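Local coordinates for periplasmic binding protein (Roseiflexus sp. RS-1, PDB 5GJ3) that binds two haem molecules in the periplasm and probably hands them on to a membrane transporter for bacterial haem uptake, at residues D240-G245 and T250-T255; A164-I169 and G174-A179. One frame throughout, in Å; residues are numbered along the deposited sequence.

Following the chain from the N terminus, interaction 2 comes first: 164-169 lies on helix 164-171, the chain turns after 171, and 174-179, which includes strand 175-176 paired with 144-151, comes back beside it. Interaction 1 closes later, where helix 240-244 leads into helix 250-267, with four residues of neither helix nor strand between the segments. The two loops lie in series, neither enclosing nor crossing the other, and their centres are 14 Å apart. They still touch: Leu-244 CD2 lies 3.4 Å from Val-165 CB, and Met-168 CE packs against Ala-253 CB at 3.8 Å. Helix 164-171 therefore joins the haem-side helix and the long C-terminal helix to the mixed sheet.

Interaction 1 of 2, residues D240-G245 and T250-T255; sequences DLYLLG and TGQALT. With HEM (protoporphyrin IX containing Fe), chain B.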
loop_
_atom_site.group_PDB
_atom_site.type_symbol
_atom_site.label_atom_id
_atom_site.label_comp_id
_atom_site.label_asym_id
_atom_site.label_seq_id
_atom_site.Cartn_x
_atom_site.Cartn_y
_atom_site.Cartn_z
ATOM N N ASP A 240 1.498 3.338 -5.513
ATOM C CA ASP A 240 1.404 3.262 -4.052
ATOM C C ASP A 240 0.356 2.311 -3.443
ATOM O O ASP A 240 0.679 1.535 -2.544
ATOM C CB ASP A 240 1.248 4.639 -3.383
ATOM C CG ASP A 240 0.238 5.550 -4.100
ATOM O OD1 ASP A 240 -0.715 5.043 -4.732
ATOM O OD2 ASP A 240 0.405 6.790 -4.039
ATOM N N LEU A 241 -0.898 2.378 -3.905
ATOM C CA LEU A 241 -1.914 1.495 -3.319
ATOM C C LEU A 241 -1.562 -0.005 -3.618
ATOM O O LEU A 241 -1.753 -0.887 -2.791
ATOM C CB LEU A 241 -3.326 1.870 -3.842
ATOM C CG LEU A 241 -4.561 1.203 -3.211
ATOM C CD1 LEU A 241 -4.596 1.284 -1.678
ATOM C CD2 LEU A 241 -5.842 1.794 -3.801
ATOM N N TYR A 242 -1.045 -0.258 -4.806
ATOM C CA TYR A 242 -0.679 -1.591 -5.225
ATOM C C TYR A 242 0.453 -2.139 -4.382
ATOM O O TYR A 242 0.382 -3.255 -3.877
ATOM C CB TYR A 242 -0.218 -1.532 -6.665
ATOM C CG TYR A 242 0.167 -2.862 -7.309
ATOM C CD1 TYR A 242 -0.754 -3.918 -7.400
ATOM C CD2 TYR A 242 1.428 -3.037 -7.877
ATOM C CE1 TYR A 242 -0.415 -5.115 -8.024
ATOM C CE2 TYR A 242 1.785 -4.234 -8.533
ATOM C CZ TYR A 242 0.860 -5.268 -8.593
ATOM O OH TYR A 242 1.177 -6.444 -9.202
ATOM N N LEU A 243 1.530 -1.377 -4.240
ATOM C CA LEU A 243 2.655 -1.851 -3.419
ATOM C C LEU A 243 2.349 -1.934 -1.908
ATOM O O LEU A 243 2.721 -2.905 -1.253
ATOM C CB LEU A 243 3.880 -0.975 -3.640
ATOM C CG LEU A 243 5.102 -1.252 -2.762
ATOM C CD1 LEU A 243 5.698 -2.631 -3.049
ATOM C CD2 LEU A 243 6.138 -0.149 -2.952
ATOM N N LEU A 244 1.674 -0.927 -1.376
ATOM C CA LEU A 244 1.600 -0.686 0.064
ATOM C C LEU A 244 0.219 -0.882 0.725
ATOM O O LEU A 244 0.135 -0.917 1.969
ATOM C CB LEU A 244 2.101 0.734 0.361
ATOM C CG LEU A 244 3.548 1.017 -0.039
ATOM C CD1 LEU A 244 3.790 2.494 0.238
ATOM C CD2 LEU A 244 4.516 0.169 0.792
ATOM N N GLY A 245 -0.829 -1.038 -0.089
ATOM C CA GLY A 245 -2.207 -1.295 0.413
ATOM C C GLY A 245 -2.503 -2.546 1.251
ATOM O O GLY A 245 -3.462 -2.538 2.052
ATOM N N THR A 250 -2.080 -8.020 -3.026
ATOM C CA THR A 250 -0.818 -8.179 -2.313
ATOM C C THR A 250 0.079 -9.259 -2.921
ATOM O O THR A 250 1.280 -9.037 -3.085
ATOM C CB THR A 250 -1.032 -8.477 -0.811
ATOM O OG1 THR A 250 -1.711 -7.350 -0.250
ATOM C CG2 THR A 250 0.345 -8.619 -0.064
ATOM N N GLY A 251 -0.519 -10.416 -3.239
ATOM C CA GLY A 251 0.144 -11.500 -3.899
ATOM C C GLY A 251 0.660 -11.100 -5.284
ATOM O O GLY A 251 1.723 -11.526 -5.684
ATOM N N GLN A 252 -0.086 -10.289 -6.012
ATOM C CA GLN A 252 0.366 -9.865 -7.338
ATOM C C GLN A 252 1.571 -8.932 -7.173
ATOM O O GLN A 252 2.507 -9.002 -7.925
ATOM C CB GLN A 252 -0.779 -9.162 -8.082
ATOM C CG GLN A 252 -1.944 -10.109 -8.402
ATOM C CD GLN A 252 -3.230 -9.344 -8.679
ATOM O OE1 GLN A 252 -3.196 -8.217 -9.177
ATOM N NE2 GLN A 252 -4.356 -9.914 -8.300
ATOM N N ALA A 253 1.536 -8.044 -6.185
ATOM C CA ALA A 253 2.663 -7.101 -6.002
ATOM C C ALA A 253 3.926 -7.834 -5.532
ATOM O O ALA A 253 5.025 -7.533 -6.008
ATOM C CB ALA A 253 2.288 -5.946 -5.048
ATOM N N LEU A 254 3.766 -8.816 -4.633
ATOM C CA LEU A 254 4.877 -9.672 -4.203
ATOM C C LEU A 254 5.531 -10.414 -5.344
ATOM O O LEU A 254 6.756 -10.539 -5.362
ATOM C CB LEU A 254 4.460 -10.702 -3.153
ATOM C CG LEU A 254 4.373 -10.197 -1.744
ATOM C CD1 LEU A 254 3.866 -11.360 -0.855
ATOM C CD2 LEU A 254 5.725 -9.637 -1.257
ATOM N N THR A 255 4.725 -10.863 -6.309
ATOM C CA THR A 255 5.220 -11.634 -7.459
ATOM C C THR A 255 6.070 -10.666 -8.314
ATOM O O THR A 255 7.148 -11.025 -8.765
ATOM C CB THR A 255 4.027 -12.210 -8.320
ATOM O OG1 THR A 255 3.281 -13.186 -7.562
ATOM C CG2 THR A 255 4.474 -12.805 -9.634
HETATM C CHA HEM B . -0.904 12.368 2.320
HETATM C CHB HEM B . -2.007 8.399 -0.270
HETATM C CHC HEM B . -0.053 5.830 3.405
HETATM C CHD HEM B . 0.508 9.801 6.139
HETATM C C1A HEM B . -1.318 11.520 1.323
HETATM C C2A HEM B . -1.955 11.973 0.144
HETATM C C3A HEM B . -2.306 10.889 -0.605
HETATM C C4A HEM B . -1.849 9.739 0.118
HETATM C CMA HEM B . -3.036 10.904 -1.951
HETATM C CAA HEM B . -2.221 13.441 -0.161
HETATM C CBA HEM B . -3.426 13.859 0.721
HETATM C CGA HEM B . -3.549 15.351 0.927
HETATM O O1A HEM B . -2.585 16.080 0.681
HETATM O O2A HEM B . -4.593 15.885 1.378
HETATM C C1B HEM B . -1.517 7.328 0.510
HETATM C C2B HEM B . -1.514 5.946 0.113
HETATM C C3B HEM B . -0.940 5.225 1.133
HETATM C C4B HEM B . -0.620 6.209 2.185
HETATM C CMB HEM B . -1.992 5.392 -1.210
HETATM C CAB HEM B . -0.688 3.767 1.266
HETATM C CBB HEM B . -1.424 2.877 0.573
HETATM C C1C HEM B . 0.321 6.647 4.443
HETATM C C2C HEM B . 1.067 6.252 5.574
HETATM C C3C HEM B . 1.229 7.403 6.367
HETATM C C4C HEM B . 0.592 8.493 5.675
HETATM C CMC HEM B . 1.546 4.828 5.828
HETATM C CAC HEM B . 1.915 7.539 7.684
HETATM C CBC HEM B . 2.583 6.536 8.257
HETATM C C1D HEM B . 0.181 10.811 5.240
HETATM C C2D HEM B . 0.293 12.226 5.653
HETATM C C3D HEM B . -0.094 12.947 4.600
HETATM C C4D HEM B . -0.443 11.961 3.554
HETATM C CMD HEM B . 0.775 12.758 7.001
HETATM C CAD HEM B . -0.192 14.462 4.513
HETATM C CBD HEM B . -1.735 14.776 4.621
HETATM C CGD HEM B . -2.299 14.929 6.028
HETATM O O1D HEM B . -1.552 15.228 6.988
HETATM O O2D HEM B . -3.532 14.810 6.284
HETATM N NA HEM B . -1.327 10.168 1.336
HETATM N NB HEM B . -1.032 7.410 1.750
HETATM N NC HEM B . 0.032 7.986 4.520
HETATM N ND HEM B . -0.316 10.674 3.970
HETATM FE FE HEM B . -0.692 9.103 2.906
HETATM O O HOH W 1 -1.481 -6.824 -11.283
HETATM O O HOH W 2 -1.220 -4.610 -2.167
#
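Tyr-242 and Ala-253 form a CH-pi contact between two consecutive helices, the short helix 240-244 beside the haems and the start of the long helix 250-267. The segment axes run almost perpendicular, at 88°, with a closest approach of 8.8 Å. Ala-253 CB sits over the centre of one face of the Tyr-242 ring, 3.9 Å from its centroid and only 12° off the ring normal. With CG anti to the backbone N (chi1 -178°), the tyrosine extends across the first turns of the second helix. Its hydroxyl lies beside the backbone of Gln-252 and Ala-253, but the 3.4 Å approach of OH to Ala-253 N has too poor an angle for bonding; the phenol is instead hydrogen-bonded to Asp-256. Water links the segments further: one molecule donates to Gln-252 OE1 and weakly to Tyr-242 OH, while another donates to Tyr-242 O at 2.7 Å and weakly to Thr-250 OG1. Asp-240 contributes to both haem pockets and Leu-244 to one of them. Against one haem, Asp-240 CG comes within 3.7 Å of the methyl CMB, and Leu-244 CB lies 4.1 Å from the vinyl carbon CBB. Around this junction, Leu-241 packs on helix 13-21, Leu-254 reaches helix 115-136, and both Leu-244 and Ala-253 meet helix 164-171.

Interaction 2 of 2, residues A164-I169 and G174-A179; sequences AVDVMI and GINAAA
Asp-166 and Asn-176 meet through one side-chain hydrogen bond, Asn-176 ND2 to Asp-166 OD1 at 2.7 Å, with an N-H...O angle of 156°. The carboxylate oxygen is approached on its anti side and lies close to the amide plane, although the two flat groups are turned 44° apart. Both side chains place CG opposite the backbone N (chi1 -177° for Asn-176), which brings their polar ends together between helix and strand. The other amide atom works along its own chain: Asn-176 OD1 accepts from Ala-178 N at 3.0 Å, an Asx turn spanning Asn-176 to Ala-178, with the donor above the carbonyl plane. Helix 164-171 packs on the mixed sheet through Val-165 on Phe-147 and Ile-169 on Val-145, and the chain then re-enters that sheet as strand 175-176, parallel to 144-151. ND2 also donates to Ala-159 O, so a leucine in place of Asn-176 would probably leave Asp-166 OD1 and Ala-159 O without this shared donor and the turn without its side-chain acceptor. Nearer the connecting loop, the CG2 branch of Ile-169 packs 3.7 Å from Gly-174 C, while Gly-174 N donates to Ile-169 O at 3.1 Å.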
loop_
_atom_site.group_PDB
_atom_site.type_symbol
_atom_site.label_atom_id
_atom_site.label_comp_id
_atom_site.label_asym_id
_atom_site.label_seq_id
_atom_site.Cartn_x
_atom_site.Cartn_y
_atom_site.Cartn_z
ATOM N N ALA A 164 4.872 -1.526 6.178
ATOM C CA ALA A 164 4.366 -2.453 5.162
ATOM C C ALA A 164 5.456 -2.757 4.121
ATOM O O ALA A 164 5.553 -3.895 3.679
ATOM C CB ALA A 164 3.160 -1.858 4.445
ATOM N N VAL A 165 6.222 -1.740 3.686
ATOM C CA VAL A 165 7.158 -1.981 2.552
ATOM C C VAL A 165 8.283 -2.918 3.022
ATOM O O VAL A 165 8.740 -3.785 2.258
ATOM C CB VAL A 165 7.676 -0.685 1.866
ATOM C CG1 VAL A 165 8.568 0.132 2.793
ATOM C CG2 VAL A 165 8.419 -1.022 0.548
ATOM N N ASP A 166 8.664 -2.790 4.299
ATOM C CA ASP A 166 9.661 -3.687 4.884
ATOM C C ASP A 166 9.183 -5.142 4.796
ATOM O O ASP A 166 9.928 -6.035 4.357
ATOM C CB ASP A 166 9.938 -3.315 6.334
ATOM C CG ASP A 166 11.045 -4.144 6.937
ATOM O OD1 ASP A 166 12.195 -4.067 6.462
ATOM O OD2 ASP A 166 10.770 -4.885 7.888
ATOM N N VAL A 167 7.918 -5.350 5.146
ATOM C CA VAL A 167 7.300 -6.672 5.053
ATOM C C VAL A 167 7.249 -7.178 3.601
ATOM O O VAL A 167 7.523 -8.360 3.320
ATOM C CB VAL A 167 5.874 -6.683 5.714
ATOM C CG1 VAL A 167 5.172 -8.006 5.452
ATOM C CG2 VAL A 167 5.979 -6.448 7.209
ATOM N N MET A 168 6.887 -6.300 2.659
ATOM C CA MET A 168 6.865 -6.717 1.254
ATOM C C MET A 168 8.284 -7.103 0.719
ATOM O O MET A 168 8.434 -8.084 0.012
ATOM C CB MET A 168 6.249 -5.625 0.371
ATOM C CG MET A 168 4.830 -5.190 0.790
ATOM S SD MET A 168 3.665 -6.488 0.319
ATOM C CE MET A 168 3.550 -6.216 -1.474
ATOM N N ILE A 169 9.292 -6.289 1.040
ATOM C CA ILE A 169 10.664 -6.580 0.593
ATOM C C ILE A 169 11.100 -7.959 1.093
ATOM O O ILE A 169 11.589 -8.759 0.316
ATOM C CB ILE A 169 11.656 -5.493 1.040
ATOM C CG1 ILE A 169 11.366 -4.202 0.223
ATOM C CG2 ILE A 169 13.109 -5.948 0.717
ATOM C CD1 ILE A 169 12.075 -2.977 0.763
ATOM N N GLY A 174 14.101 -10.211 -0.647
ATOM C CA GLY A 174 15.104 -9.137 -0.684
ATOM C C GLY A 174 15.500 -8.735 0.724
ATOM O O GLY A 174 14.864 -9.124 1.700
ATOM N N ILE A 175 16.576 -7.975 0.842
ATOM C CA ILE A 175 17.008 -7.484 2.153
ATOM C C ILE A 175 16.678 -5.996 2.164
ATOM O O ILE A 175 17.041 -5.270 1.205
ATOM C CB ILE A 175 18.540 -7.651 2.376
ATOM C CG1 ILE A 175 18.983 -9.106 2.193
ATOM C CG2 ILE A 175 18.977 -7.051 3.706
ATOM C CD1 ILE A 175 18.323 -10.065 3.172
ATOM N N ASN A 176 16.018 -5.535 3.232
ATOM C CA ASN A 176 15.753 -4.110 3.373
ATOM C C ASN A 176 17.058 -3.462 3.865
ATOM O O ASN A 176 17.427 -3.630 5.034
ATOM C CB ASN A 176 14.556 -3.801 4.307
ATOM C CG ASN A 176 14.236 -2.282 4.377
ATOM O OD1 ASN A 176 14.965 -1.451 3.789
ATOM N ND2 ASN A 176 13.074 -1.922 4.993
ATOM N N ALA A 177 17.752 -2.790 2.950
ATOM C CA ALA A 177 19.035 -2.101 3.226
ATOM C C ALA A 177 18.928 -0.922 4.218
ATOM O O ALA A 177 19.951 -0.452 4.734
ATOM C CB ALA A 177 19.694 -1.633 1.922
ATOM N N ALA A 178 17.720 -0.446 4.523
ATOM C CA ALA A 178 17.580 0.641 5.509
ATOM C C ALA A 178 18.031 0.192 6.917
ATOM O O ALA A 178 18.438 1.034 7.698
ATOM C CB ALA A 178 16.150 1.142 5.581
ATOM N N ALA A 179 17.943 -1.104 7.246
ATOM C CA ALA A 179 18.495 -1.660 8.519
ATOM C C ALA A 179 20.019 -1.370 8.735
ATOM O O ALA A 179 20.439 -0.995 9.843
ATOM C CB ALA A 179 18.178 -3.164 8.637
#